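Local coordinates for D-glyceraldehyde dehydrogenase (NADP(+)) (PDB 5IZD), which catalyses the NADP-dependent oxidation of D-glyceraldehyde to glycerate in the non-phosphorylated Entner-Doudoroff pathway, working as a homotetramer, at residues 409-414 with 431-436. Numbering follows the deposited sequence.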
loop_
_atom_site.group_PDB
_atom_site.type_symbol
_atom_site.label_atom_id
_atom_site.label_comp_id
_atom_site.label_asym_id
_atom_site.label_seq_id
_atom_site.Cartn_x
_atom_site.Cartn_y
_atom_site.Cartn_z
ATOM N N LEU A 409 -22.017 -10.434 -9.180
ATOM C CA LEU A 409 -21.769 -9.109 -8.641
ATOM C C LEU A 409 -22.235 -9.023 -7.176
ATOM O O LEU A 409 -21.443 -9.382 -6.281
ATOM C CB LEU A 409 -22.272 -8.046 -9.587
ATOM C CG LEU A 409 -22.362 -6.567 -9.200
ATOM C CD1 LEU A 409 -21.210 -6.094 -8.403
ATOM C CD2 LEU A 409 -22.531 -5.696 -10.449
ATOM N N ALA A 410 -23.488 -8.661 -6.907
ATOM C CA ALA A 410 -23.938 -8.486 -5.513
ATOM C C ALA A 410 -24.654 -9.693 -4.955
ATOM O O ALA A 410 -25.060 -10.587 -5.699
ATOM C CB ALA A 410 -24.856 -7.290 -5.425
ATOM N N SER A 411 -24.801 -9.690 -3.635
ATOM C CA SER A 411 -25.463 -10.746 -2.912
ATOM C C SER A 411 -25.805 -10.208 -1.507
ATOM O O SER A 411 -25.209 -9.204 -1.086
ATOM C CB SER A 411 -24.549 -12.005 -2.838
ATOM O OG SER A 411 -23.381 -11.710 -2.102
ATOM N N TYR A 412 -26.784 -10.844 -0.847
ATOM C CA TYR A 412 -27.360 -10.388 0.424
ATOM C C TYR A 412 -27.550 -11.572 1.342
ATOM O O TYR A 412 -28.006 -12.629 0.899
ATOM C CB TYR A 412 -28.720 -9.668 0.243
ATOM C CG TYR A 412 -28.636 -8.467 -0.682
ATOM C CD1 TYR A 412 -28.757 -8.627 -2.032
ATOM C CD2 TYR A 412 -28.448 -7.184 -0.186
ATOM C CE1 TYR A 412 -28.687 -7.535 -2.908
ATOM C CE2 TYR A 412 -28.334 -6.065 -1.062
ATOM C CZ TYR A 412 -28.441 -6.251 -2.416
ATOM O OH TYR A 412 -28.278 -5.216 -3.298
ATOM N N LEU A 413 -27.247 -11.386 2.616
ATOM C CA LEU A 413 -27.368 -12.476 3.601
ATOM C C LEU A 413 -27.915 -11.928 4.915
ATOM O O LEU A 413 -27.330 -10.985 5.431
ATOM C CB LEU A 413 -25.968 -13.058 3.851
ATOM C CG LEU A 413 -25.820 -14.101 4.972
ATOM C CD1 LEU A 413 -26.650 -15.339 4.694
ATOM C CD2 LEU A 413 -24.336 -14.437 5.140
ATOM N N PHE A 414 -28.948 -12.529 5.483
ATOM C CA PHE A 414 -29.440 -12.155 6.785
ATOM C C PHE A 414 -29.323 -13.330 7.728
ATOM O O PHE A 414 -29.916 -14.374 7.494
ATOM C CB PHE A 414 -30.881 -11.647 6.709
ATOM C CG PHE A 414 -30.953 -10.222 6.229
ATOM C CD1 PHE A 414 -30.706 -9.922 4.907
ATOM C CD2 PHE A 414 -31.127 -9.182 7.134
ATOM C CE1 PHE A 414 -30.660 -8.598 4.476
ATOM C CE2 PHE A 414 -31.101 -7.862 6.718
ATOM C CZ PHE A 414 -30.839 -7.575 5.394
ATOM N N GLY A 431 -18.823 -10.437 -5.916
ATOM C CA GLY A 431 -18.000 -9.234 -5.676
ATOM C C GLY A 431 -18.454 -8.423 -4.485
ATOM O O GLY A 431 -17.608 -7.827 -3.799
ATOM N N GLU A 432 -19.757 -8.428 -4.205
ATOM C CA GLU A 432 -20.299 -7.747 -3.025
ATOM C C GLU A 432 -21.249 -8.640 -2.238
ATOM O O GLU A 432 -22.163 -9.253 -2.817
ATOM C CB GLU A 432 -21.017 -6.436 -3.393
ATOM C CG GLU A 432 -20.164 -5.506 -4.215
ATOM C CD GLU A 432 -20.850 -4.230 -4.640
ATOM O OE1 GLU A 432 -20.073 -3.287 -4.911
ATOM O OE2 GLU A 432 -22.118 -4.157 -4.812
ATOM N N LEU A 433 -20.988 -8.765 -0.920
ATOM C CA LEU A 433 -21.894 -9.451 -0.021
ATOM C C LEU A 433 -22.387 -8.429 1.015
ATOM O O LEU A 433 -21.595 -7.891 1.765
ATOM C CB LEU A 433 -21.226 -10.686 0.608
ATOM C CG LEU A 433 -22.026 -11.442 1.667
ATOM C CD1 LEU A 433 -23.277 -12.115 1.132
ATOM C CD2 LEU A 433 -21.122 -12.448 2.355
ATOM N N TYR A 434 -23.684 -8.176 1.052
ATOM C CA TYR A 434 -24.316 -7.304 2.017
ATOM C C TYR A 434 -24.918 -8.174 3.136
ATOM O O TYR A 434 -25.816 -9.013 2.935
ATOM C CB TYR A 434 -25.400 -6.414 1.329
ATOM C CG TYR A 434 -24.833 -5.433 0.317
ATOM C CD1 TYR A 434 -24.344 -4.181 0.710
ATOM C CD2 TYR A 434 -24.800 -5.746 -1.050
ATOM C CE1 TYR A 434 -23.801 -3.289 -0.210
ATOM C CE2 TYR A 434 -24.271 -4.860 -1.982
ATOM C CZ TYR A 434 -23.745 -3.644 -1.546
ATOM O OH TYR A 434 -23.220 -2.764 -2.478
ATOM N N VAL A 435 -24.416 -7.962 4.338
ATOM C CA VAL A 435 -24.726 -8.796 5.485
ATOM C C VAL A 435 -25.512 -7.954 6.448
ATOM O O VAL A 435 -24.972 -7.030 7.035
ATOM C CB VAL A 435 -23.428 -9.267 6.187
ATOM C CG1 VAL A 435 -23.776 -10.085 7.423
ATOM C CG2 VAL A 435 -22.547 -10.063 5.228
ATOM N N ASN A 436 -26.788 -8.307 6.605
ATOM C CA ASN A 436 -27.745 -7.667 7.514
ATOM C C ASN A 436 -27.933 -6.180 7.222
ATOM O O ASN A 436 -28.201 -5.372 8.114
ATOM C CB ASN A 436 -27.389 -7.937 8.982
ATOM C CG ASN A 436 -27.397 -9.409 9.304
ATOM O OD1 ASN A 436 -28.297 -10.191 8.914
ATOM N ND2 ASN A 436 -26.408 -9.803 10.024
#
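Tyr412 and Tyr434 lie side by side on neighbouring parallel strands, 410-414 and 432-435, which helix 418-427 joins into a beta-alpha-beta unit at the edge, within one chain, of the seven-stranded sheet of this aldehyde dehydrogenase. The side chains point the same way, the ring planes 20° apart, yet they are slid so far, centroids 5.2 Å apart, that they barely overlap; the closest touches are Tyr412 CE2 to Tyr434 CD2 and Tyr412 CD2 to Tyr434 CB, both 3.5 Å. The Tyr412 hydroxyl bonds to Ile282 O, while that of Tyr434 donates to Glu432 OE2 from above the carboxylate plane; Glu432 OE1 is hydrogen-bonded to His447 ND1. On the other face, Leu433 sets CD1 3.9 Å from Leu413 CB, and both leucines pack on Ala424. At the strand ends Asn436 lays its CA over one face of the Phe414 ring, 3.8 Å from the centroid, a CH-pi contact. Shortening Phe414 to an alanine is likely to strip the cover from Asn436 CA and open a gap against Ala265 and Thr268 of helix 262-274. Strand 432-435 pairs in turn with a strand of a second subunit, continuing the sheet across the interface. Ser411 has its OG between backbone N and carbonyl carbon (chi1 64°), from where it donates to Glu432 O at 2.8 Å.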